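Local coordinates for 3,4-dihydroxybenzoate decarboxylase (Enterobacter cloacae, PDB 5NY5), which catalyses, as a UbiD-family enzyme dependent on prenylated flavin, the reversible decarboxylation of 3,4-dihydroxybenzoate, which in reverse gives para-carboxylation of catechols, at residues 173-176 and 180-183; 355-360 and 365-370; 222-227 and 231-236; 6-11 and 316-321. One frame throughout, in Å; residues are numbered along the deposited sequence.

In the fold
Contacts 1 and 2 are buried turn ends of antiparallel hairpins, in the Rift-related and C-terminal domains respectively, with centres about 34 Å apart on opposite sides of the chain's centre. Both rest on paired backbone bonds, but contact 1 adds a glutamine–serine bond, whereas contact 2 adds a histidine and a water. Contact 3, partly buried and without strand pairing, shares the Rift-related domain with contact 1; an asparagine amide holds its loop beside the residues that bind flavin and manganese. Contact 4 spans some 300 residues to pack the first helix on a strand that is outermost within this chain; it has no direct hydrogen bond and is mainly apolar, with charges at its margin.

Contact 1 of 4, residues 173-176 and 180-183; sequences CVQE and LSMF
The antiparallel beta hairpin of strands 165-174 and 179-182 is part of the Rift-related sheet. Near its turn it has the hydrogen-bonded pair Cys173 with Ser181 and, next to it, the non-hydrogen-bonded pair Val174 with Leu180. Two backbone bonds define the first pair: Cys173 N to Ser181 O at 3.0 Å, and Ser181 N to Cys173 O at 2.9 Å. On the face bearing Val174 and Leu180 the evidence is apolar, since CG2 of Val174 meets CD2 of Leu180 at 3.7 Å, one branch tip against another. Phe149 of strand 148-157 touches both of these residues.

The other face carries the polar detail. Gln175 bends back over Ser181: its chain turns at chi2 (-66°), which lays CG 3.8 Å from Ser181 CB and aims the amide at the hydroxyl. The other amide N-H of Gln175 serves Glu277 O, while OE1 accepts from Gln279 NE2, so three bonds fix the rotation of this buried amide. The second strand leads on to Phe183, which belongs to the prenylated FMN site seen in another structure of this protein; its carbonyl is held by His170 ND1, another residue of that site.

Ser181 OG stands between its own backbone N and carbonyl carbon (chi1 62°). From there it gives a weak bond to Cys173 O at 3.4 Å and accepts from Gln175 NE2 at 2.7 Å (159° at the hydrogen), with OG lying in the plane of the amide.

Contact 2 of 4, residues 355-360 and 365-370; sequences YAHTAG and LGILQV
Tyr355 and Ile367 form the hydrogen-bonded pair on which this hairpin closes: Tyr355 N reaches Ile367 O at 2.9 Å, and Ile367 N returns to Tyr355 O at the same 2.9 Å. One residue past Ala356, the centre of an inverse gamma turn, His357 N still reaches Leu365 O at 3.0 Å, but this bond is more bent (135° at the hydrogen). With CG of His357 anti to its backbone N (chi1 -160°), the imidazole is set beside Leu365, and His357 CB lies 3.8 Å from Leu365 CG. Ile367 CG1 comes to the edge of the ring, 4.1 Å from His357 CD2.

The next shell fixes the histidine. His357 CA lies over the centre of the Tyr355 ring, and Tyr355 CE2 rests against one imidazole face, offset toward its rim; Thr358 N donates to Tyr355 OH at 3.2 Å, which helps hold the phenol. At the edge, Ala359 N donates to His357 ND1 at 2.9 Å, almost straight (171°) and within the ring plane, and Ser410 OG bonds to NE2. A water donates to both His357 O and Leu365 O, joining the two chains across the turn end.

Further out, the second subunit packs its Asp411 on His357 and its Thr418 on Leu365, placing this hairpin end of the C-terminal domain beside a subunit interface. Because ND1 accepts a backbone N-H, its lone pair is occupied, and the imidazole probably carries its proton on NE2, toward Ser410. Both nitrogens are thus used, which should hold the ring in a single orientation.

Contact 3 of 4, residues 222-227 and 231-236; sequences FEAPTT and YNELGV
Asn232 swings CG beside its backbone N (chi1 -58°), which carries its amide across to Thr227; the neighbouring Glu233 starts in the same way but bends sharply at chi2 (87°), bringing its carboxylate back to Ala224. The amide grips Thr227 twice. Asn232 ND2 donates to Thr227 OG1 at 2.9 Å, and Asn232 OD1 accepts from Thr227 N at 3.2 Å through a bent bond (146°) whose donor is tilted from the carbonyl plane. Backbone and hydroxyl of one threonine thus meet both ends of one amide, which supports this orientation of the amide.

The methyl of Ala224 rests against both neighbouring side chains, with its CB 3.7 Å from Asn232 CB and 3.6 Å from Glu233 OE2. A less comfortable approach is that of Asn232 OD1 to Pro225 O, two acceptors 3.0 Å apart.

Asn232 and Glu233 are the middle residues of a type I turn, closed by Leu234 N to Tyr231 O at 3.0 Å, that leads into helix 234-241. Tyr231 N is in turn anchored by Thr165 OG1, next to Asp166.

Function enters at both ends of this loop. Glu233, with Asp166 and His189, binds manganese in another structure of this protein, and Phe222 and Glu223 bind the prenylated flavin; neither ligand occupies this chain. Arg188 forms long, weak ion pairs with Glu223 and Glu233. The close approach of Glu233 OE1 to Asp166 OD1 brings like charges together, as would suit a site whose cation is absent here; bound manganese would probably relieve the repulsion.

Contact 4 of 4, residues 6-11 and 316-321; sequences NDLRSA and ILQTLV
Leu8 and Arg9 of helix 8-16 meet Ile316 and Gln318 of strand 316-319. Just before them Asp7 starts the helix as its N-cap. It forms a capping box with Ser10, although a too-close approach between their side chains makes its fine detail doubtful; Asp7 OD2 has a salt bridge to Arg260.

Leu8 points straight at the strand. Its CG lies anti to the backbone N (chi1 174°), and CD2 then meets Ile316 CG2 at 3.9 Å and Gln318 OE1, also at 3.9 Å, both in van der Waals contact. That amide oxygen has a weak bond from Leu212 N.

Arg9 runs past the other branch of the isoleucine: its CG and NE each lie 4.0 Å from Ile316 CD1. The guanidinium has its polar partners beyond the strand segment, with NE in a salt bridge to Glu262 and NH2 on Asn313 O. Glu262 also accepts Ile316 N, so one carboxylate links helix and strand indirectly.

Such packing, Leu8 laid across the alternate residues Ile316 and Gln318 with the Arg9 chain beside Ile316, is that of a helix packed on one face of the four-stranded mixed sheet, at strand 316-319, which is outermost within this chain.

Contact 1 of 4, residues 173-176 and 180-183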
# COMPACT_ATOMS: atom_id res chain seq x y z
N CYS A 173 -0.98 37.25 -29.22
CA CYS A 173 -2.39 37.62 -29.34
C CYS A 173 -2.49 39.06 -29.82
O CYS A 173 -1.81 39.95 -29.30
CB CYS A 173 -3.11 37.45 -28.00
SG CYS A 173 -4.86 37.85 -28.03
N VAL A 174 -3.35 39.29 -30.82
CA VAL A 174 -3.53 40.62 -31.37
C VAL A 174 -4.34 41.46 -30.39
O VAL A 174 -5.45 41.08 -30.00
CB VAL A 174 -4.20 40.56 -32.74
CG1 VAL A 174 -4.48 41.96 -33.26
CG2 VAL A 174 -3.34 39.79 -33.72
N GLN A 175 -3.79 42.60 -29.98
CA GLN A 175 -4.43 43.48 -29.02
C GLN A 175 -4.91 44.78 -29.63
O GLN A 175 -6.07 45.16 -29.44
CB GLN A 175 -3.46 43.78 -27.86
CG GLN A 175 -2.95 42.54 -27.14
CD GLN A 175 -4.03 41.79 -26.40
OE1 GLN A 175 -5.12 42.32 -26.16
NE2 GLN A 175 -3.74 40.56 -26.02
N GLU A 176 -4.05 45.49 -30.36
CA GLU A 176 -4.42 46.75 -30.97
C GLU A 176 -4.02 46.77 -32.44
O GLU A 176 -3.55 45.75 -32.97
CB GLU A 176 -3.77 47.92 -30.24
CG GLU A 176 -4.04 47.96 -28.74
CD GLU A 176 -5.47 48.30 -28.41
OE1 GLU A 176 -6.20 48.79 -29.29
OE2 GLU A 176 -5.88 48.07 -27.25
N LEU A 180 0.80 43.79 -29.80
CA LEU A 180 0.59 42.37 -29.59
C LEU A 180 1.02 42.00 -28.18
O LEU A 180 1.94 42.60 -27.62
CB LEU A 180 1.39 41.52 -30.59
CG LEU A 180 1.15 41.72 -32.08
CD1 LEU A 180 2.39 41.29 -32.85
CD2 LEU A 180 -0.05 40.91 -32.54
N SER A 181 0.34 41.01 -27.61
CA SER A 181 0.73 40.45 -26.32
C SER A 181 1.48 39.15 -26.54
O SER A 181 1.01 38.28 -27.29
CB SER A 181 -0.50 40.22 -25.43
OG SER A 181 -1.38 39.27 -26.01
N MSE A 182 2.64 39.02 -25.91
CA MSE A 182 3.48 37.85 -26.10
C MSE A 182 4.06 37.35 -24.79
O MSE A 182 4.72 38.09 -24.06
CB MSE A 182 4.61 38.17 -27.09
CG MSE A 182 5.76 37.17 -27.08
SE MSE A 182 6.92 37.34 -28.64
CE MSE A 182 8.60 36.79 -27.82
N PHE A 183 3.81 36.08 -24.48
CA PHE A 183 4.34 35.46 -23.28
C PHE A 183 5.77 34.98 -23.50
O PHE A 183 6.15 34.55 -24.59
CB PHE A 183 3.46 34.29 -22.85
CG PHE A 183 4.04 33.48 -21.71
CD1 PHE A 183 3.93 33.92 -20.41
CD2 PHE A 183 4.68 32.28 -21.96
CE1 PHE A 183 4.45 33.18 -19.37
CE2 PHE A 183 5.21 31.54 -20.92
CZ PHE A 183 5.09 31.99 -19.62

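Contact 2 of 4, residues 355-360 and 365-370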
# COMPACT_ATOMS: atom_id res chain seq x y z
N TYR A 355 8.76 7.04 -27.84
CA TYR A 355 7.67 7.81 -28.44
C TYR A 355 7.11 8.75 -27.39
O TYR A 355 6.65 8.31 -26.34
CB TYR A 355 6.58 6.88 -28.98
CG TYR A 355 5.37 7.57 -29.58
CD1 TYR A 355 5.46 8.87 -30.08
CD2 TYR A 355 4.15 6.93 -29.66
CE1 TYR A 355 4.36 9.50 -30.63
CE2 TYR A 355 3.04 7.55 -30.21
CZ TYR A 355 3.16 8.83 -30.70
OH TYR A 355 2.06 9.46 -31.24
N ALA A 356 7.17 10.05 -27.67
CA ALA A 356 6.48 11.05 -26.86
C ALA A 356 5.04 11.08 -27.34
O ALA A 356 4.67 11.85 -28.22
CB ALA A 356 7.15 12.41 -26.98
N HIS A 357 4.22 10.21 -26.74
CA HIS A 357 2.91 9.89 -27.28
C HIS A 357 2.07 11.14 -27.50
O HIS A 357 2.10 12.08 -26.70
CB HIS A 357 2.19 8.92 -26.36
CG HIS A 357 1.09 8.16 -27.03
ND1 HIS A 357 -0.08 8.76 -27.45
CD2 HIS A 357 0.97 6.85 -27.35
CE1 HIS A 357 -0.86 7.85 -28.00
NE2 HIS A 357 -0.25 6.69 -27.95
N THR A 358 1.31 11.14 -28.60
CA THR A 358 0.49 12.29 -28.95
C THR A 358 -0.64 12.51 -27.96
O THR A 358 -1.17 13.62 -27.88
CB THR A 358 -0.06 12.12 -30.37
OG1 THR A 358 -0.83 13.28 -30.73
CG2 THR A 358 -0.95 10.90 -30.45
N ALA A 359 -1.02 11.48 -27.20
CA ALA A 359 -2.02 11.67 -26.15
C ALA A 359 -1.49 12.53 -25.02
O ALA A 359 -2.28 13.16 -24.30
CB ALA A 359 -2.49 10.32 -25.62
N GLY A 360 -0.18 12.58 -24.84
CA GLY A 360 0.43 13.49 -23.89
C GLY A 360 0.83 14.82 -24.49
O GLY A 360 1.51 15.60 -23.82
N LEU A 365 3.29 11.91 -21.75
CA LEU A 365 3.32 10.46 -21.78
C LEU A 365 4.51 9.99 -22.61
O LEU A 365 4.67 10.39 -23.76
CB LEU A 365 2.02 9.90 -22.36
CG LEU A 365 1.95 8.38 -22.56
CD1 LEU A 365 2.34 7.65 -21.29
CD2 LEU A 365 0.55 7.97 -22.99
N GLY A 366 5.33 9.13 -22.02
CA GLY A 366 6.48 8.57 -22.70
C GLY A 366 6.41 7.07 -22.84
O GLY A 366 6.17 6.35 -21.86
N ILE A 367 6.62 6.57 -24.05
CA ILE A 367 6.61 5.14 -24.34
C ILE A 367 8.04 4.73 -24.66
O ILE A 367 8.68 5.31 -25.55
CB ILE A 367 5.67 4.81 -25.52
CG1 ILE A 367 4.40 5.65 -25.44
CG2 ILE A 367 5.35 3.33 -25.54
CD1 ILE A 367 3.55 5.39 -24.21
N LEU A 368 8.55 3.73 -23.95
CA LEU A 368 9.92 3.28 -24.10
C LEU A 368 9.94 1.84 -24.57
O LEU A 368 9.30 0.98 -23.96
CB LEU A 368 10.70 3.43 -22.80
CG LEU A 368 11.43 4.76 -22.59
CD1 LEU A 368 10.47 5.94 -22.54
CD2 LEU A 368 12.27 4.71 -21.32
N GLN A 369 10.68 1.58 -25.64
CA GLN A 369 10.82 0.25 -26.22
C GLN A 369 12.23 -0.24 -25.91
O GLN A 369 13.21 0.30 -26.44
CB GLN A 369 10.57 0.28 -27.72
CG GLN A 369 10.46 -1.10 -28.35
CD GLN A 369 10.30 -1.02 -29.85
OE1 GLN A 369 11.05 -0.33 -30.52
NE2 GLN A 369 9.31 -1.74 -30.37
N VAL A 370 12.33 -1.25 -25.05
CA VAL A 370 13.61 -1.79 -24.64
C VAL A 370 13.70 -3.24 -25.11
O VAL A 370 12.70 -3.86 -25.46
CB VAL A 370 13.83 -1.70 -23.12
CG1 VAL A 370 13.77 -0.26 -22.66
CG2 VAL A 370 12.79 -2.54 -22.39
O HOH W 1 3.62 12.54 -24.66

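Contact 3 of 4, residues 222-227 and 231-236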
# COMPACT_ATOMS: atom_id res chain seq x y z
N PHE A 222 14.96 22.25 -30.41
CA PHE A 222 16.00 21.50 -29.73
C PHE A 222 16.95 22.43 -28.98
O PHE A 222 17.00 23.64 -29.22
CB PHE A 222 16.78 20.64 -30.73
CG PHE A 222 16.00 19.47 -31.25
CD1 PHE A 222 14.97 19.65 -32.15
CD2 PHE A 222 16.31 18.18 -30.85
CE1 PHE A 222 14.25 18.58 -32.63
CE2 PHE A 222 15.60 17.10 -31.33
CZ PHE A 222 14.57 17.30 -32.22
N GLU A 223 17.71 21.84 -28.06
CA GLU A 223 18.72 22.59 -27.32
C GLU A 223 19.94 22.83 -28.20
O GLU A 223 20.50 21.89 -28.76
CB GLU A 223 19.12 21.85 -26.05
CG GLU A 223 18.27 22.21 -24.84
CD GLU A 223 18.45 23.65 -24.40
OE1 GLU A 223 19.53 24.22 -24.65
OE2 GLU A 223 17.51 24.22 -23.80
N ALA A 224 20.34 24.09 -28.32
CA ALA A 224 21.47 24.46 -29.15
C ALA A 224 22.55 25.13 -28.32
O ALA A 224 22.26 25.75 -27.30
CB ALA A 224 21.03 25.41 -30.27
N PRO A 225 23.82 25.01 -28.74
CA PRO A 225 24.89 25.74 -28.04
C PRO A 225 24.78 27.24 -28.21
O PRO A 225 23.80 27.75 -28.76
CB PRO A 225 26.16 25.19 -28.69
CG PRO A 225 25.72 24.66 -30.02
CD PRO A 225 24.34 24.12 -29.78
N THR A 226 25.79 27.98 -27.75
CA THR A 226 25.83 29.43 -27.91
C THR A 226 27.22 29.82 -28.41
O THR A 226 28.22 29.50 -27.77
CB THR A 226 25.50 30.16 -26.60
OG1 THR A 226 24.12 29.96 -26.28
CG2 THR A 226 25.77 31.65 -26.75
N THR A 227 27.26 30.50 -29.54
CA THR A 227 28.47 30.97 -30.19
C THR A 227 28.29 32.43 -30.55
O THR A 227 27.16 32.94 -30.56
CB THR A 227 28.77 30.14 -31.45
OG1 THR A 227 27.74 30.34 -32.42
CG2 THR A 227 28.88 28.66 -31.11
N TYR A 231 22.96 32.44 -33.37
CA TYR A 231 21.59 32.03 -33.69
C TYR A 231 21.53 30.51 -33.87
O TYR A 231 21.03 30.00 -34.88
CB TYR A 231 21.07 32.76 -34.93
CG TYR A 231 21.05 34.27 -34.83
CD1 TYR A 231 19.98 34.93 -34.25
CD2 TYR A 231 22.11 35.03 -35.32
CE1 TYR A 231 19.96 36.31 -34.16
CE2 TYR A 231 22.09 36.41 -35.23
CZ TYR A 231 21.02 37.04 -34.65
OH TYR A 231 21.00 38.41 -34.56
N ASN A 232 22.04 29.80 -32.87
CA ASN A 232 22.46 28.41 -33.06
C ASN A 232 21.31 27.45 -33.32
O ASN A 232 21.53 26.40 -33.92
CB ASN A 232 23.27 27.95 -31.85
CG ASN A 232 24.49 28.82 -31.60
OD1 ASN A 232 24.42 29.83 -30.89
ND2 ASN A 232 25.62 28.44 -32.19
N GLU A 233 20.10 27.78 -32.87
CA GLU A 233 18.97 26.89 -33.15
C GLU A 233 18.69 26.78 -34.64
O GLU A 233 18.06 25.82 -35.07
CB GLU A 233 17.72 27.36 -32.41
CG GLU A 233 17.80 27.22 -30.90
CD GLU A 233 18.44 28.42 -30.23
OE1 GLU A 233 17.76 29.09 -29.43
OE2 GLU A 233 19.63 28.70 -30.51
N LEU A 234 19.15 27.76 -35.43
CA LEU A 234 19.04 27.68 -36.88
C LEU A 234 20.05 26.73 -37.49
O LEU A 234 19.89 26.34 -38.66
CB LEU A 234 19.20 29.07 -37.49
CG LEU A 234 18.18 30.12 -37.07
CD1 LEU A 234 18.50 31.46 -37.70
CD2 LEU A 234 16.78 29.69 -37.44
N GLY A 235 21.09 26.34 -36.75
CA GLY A 235 22.09 25.44 -37.27
C GLY A 235 21.56 24.05 -37.57
O GLY A 235 22.13 23.35 -38.42
N VAL A 236 20.48 23.64 -36.91
CA VAL A 236 19.88 22.34 -37.18
C VAL A 236 19.26 22.32 -38.57
O VAL A 236 19.48 21.40 -39.36
CB VAL A 236 18.85 21.98 -36.10
CG1 VAL A 236 18.41 20.54 -36.23
CG2 VAL A 236 19.43 22.25 -34.72

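Contact 4 of 4, residues 6-11 and 316-321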
# COMPACT_ATOMS: atom_id res chain seq x y z
N ASN A 6 14.16 25.18 -49.28
CA ASN A 6 14.76 26.30 -48.57
C ASN A 6 13.73 27.29 -48.03
O ASN A 6 14.12 28.31 -47.46
CB ASN A 6 15.76 27.05 -49.46
CG ASN A 6 15.14 27.56 -50.75
OD1 ASN A 6 13.92 27.66 -50.88
ND2 ASN A 6 15.99 27.88 -51.72
N ASP A 7 12.44 27.02 -48.19
CA ASP A 7 11.40 27.89 -47.65
C ASP A 7 10.10 27.09 -47.56
O ASP A 7 10.07 25.89 -47.85
CB ASP A 7 11.24 29.16 -48.49
CG ASP A 7 11.08 28.87 -49.98
OD1 ASP A 7 10.67 27.74 -50.34
OD2 ASP A 7 11.36 29.78 -50.78
N LEU A 8 9.03 27.78 -47.16
CA LEU A 8 7.74 27.12 -47.02
C LEU A 8 7.20 26.64 -48.36
O LEU A 8 6.66 25.53 -48.46
CB LEU A 8 6.75 28.07 -46.35
CG LEU A 8 5.30 27.61 -46.23
CD1 LEU A 8 5.20 26.32 -45.44
CD2 LEU A 8 4.48 28.71 -45.58
N ARG A 9 7.35 27.45 -49.41
CA ARG A 9 6.73 27.12 -50.69
C ARG A 9 7.44 25.96 -51.38
O ARG A 9 6.79 25.19 -52.10
CB ARG A 9 6.69 28.35 -51.59
CG ARG A 9 5.86 29.48 -51.01
CD ARG A 9 5.72 30.63 -51.98
NE ARG A 9 5.16 31.81 -51.34
CZ ARG A 9 4.71 32.88 -51.99
NH1 ARG A 9 4.74 32.91 -53.32
NH2 ARG A 9 4.21 33.91 -51.32
N SER A 10 8.75 25.82 -51.20
CA SER A 10 9.43 24.65 -51.73
C SER A 10 9.06 23.39 -50.95
O SER A 10 9.12 22.28 -51.50
CB SER A 10 10.94 24.86 -51.74
OG SER A 10 11.37 25.63 -50.63
N ALA A 11 8.66 23.54 -49.69
CA ALA A 11 8.20 22.39 -48.92
C ALA A 11 6.82 21.95 -49.38
O ALA A 11 6.56 20.74 -49.50
CB ALA A 11 8.21 22.71 -47.43
N ILE A 316 1.90 33.80 -47.47
CA ILE A 316 1.15 32.74 -46.80
C ILE A 316 1.22 32.96 -45.30
O ILE A 316 2.30 33.16 -44.74
CB ILE A 316 1.69 31.36 -47.19
CG1 ILE A 316 1.58 31.14 -48.70
CG2 ILE A 316 0.98 30.27 -46.42
CD1 ILE A 316 2.32 29.92 -49.19
N LEU A 317 0.06 32.94 -44.64
CA LEU A 317 0.00 33.01 -43.18
C LEU A 317 -0.05 31.58 -42.64
O LEU A 317 -1.04 30.87 -42.84
CB LEU A 317 -1.21 33.82 -42.73
CG LEU A 317 -1.35 34.00 -41.22
CD1 LEU A 317 -0.05 34.51 -40.62
CD2 LEU A 317 -2.49 34.94 -40.89
N GLN A 318 1.01 31.17 -41.95
CA GLN A 318 1.11 29.83 -41.38
C GLN A 318 0.84 29.88 -39.88
O GLN A 318 1.38 30.73 -39.18
CB GLN A 318 2.48 29.22 -41.64
CG GLN A 318 2.67 27.84 -41.04
CD GLN A 318 4.02 27.24 -41.35
OE1 GLN A 318 4.94 27.93 -41.78
NE2 GLN A 318 4.14 25.93 -41.14
N THR A 319 0.00 28.96 -39.41
CA THR A 319 -0.27 28.79 -37.99
C THR A 319 -0.66 27.34 -37.76
O THR A 319 -0.49 26.49 -38.65
CB THR A 319 -1.35 29.78 -37.52
OG1 THR A 319 -1.48 29.70 -36.10
CG2 THR A 319 -2.69 29.46 -38.17
N LEU A 320 -1.16 27.03 -36.57
CA LEU A 320 -1.58 25.68 -36.24
C LEU A 320 -3.01 25.70 -35.71
O LEU A 320 -3.57 26.76 -35.42
CB LEU A 320 -0.63 25.03 -35.22
CG LEU A 320 -0.23 25.77 -33.94
CD1 LEU A 320 -1.36 25.85 -32.92
CD2 LEU A 320 1.00 25.13 -33.32
N VAL A 321 -3.58 24.51 -35.58
CA VAL A 321 -4.91 24.32 -35.02
C VAL A 321 -4.83 23.18 -34.01
O VAL A 321 -4.23 22.14 -34.29
CB VAL A 321 -5.96 24.01 -36.11
CG1 VAL A 321 -7.29 23.62 -35.48
CG2 VAL A 321 -6.13 25.19 -37.04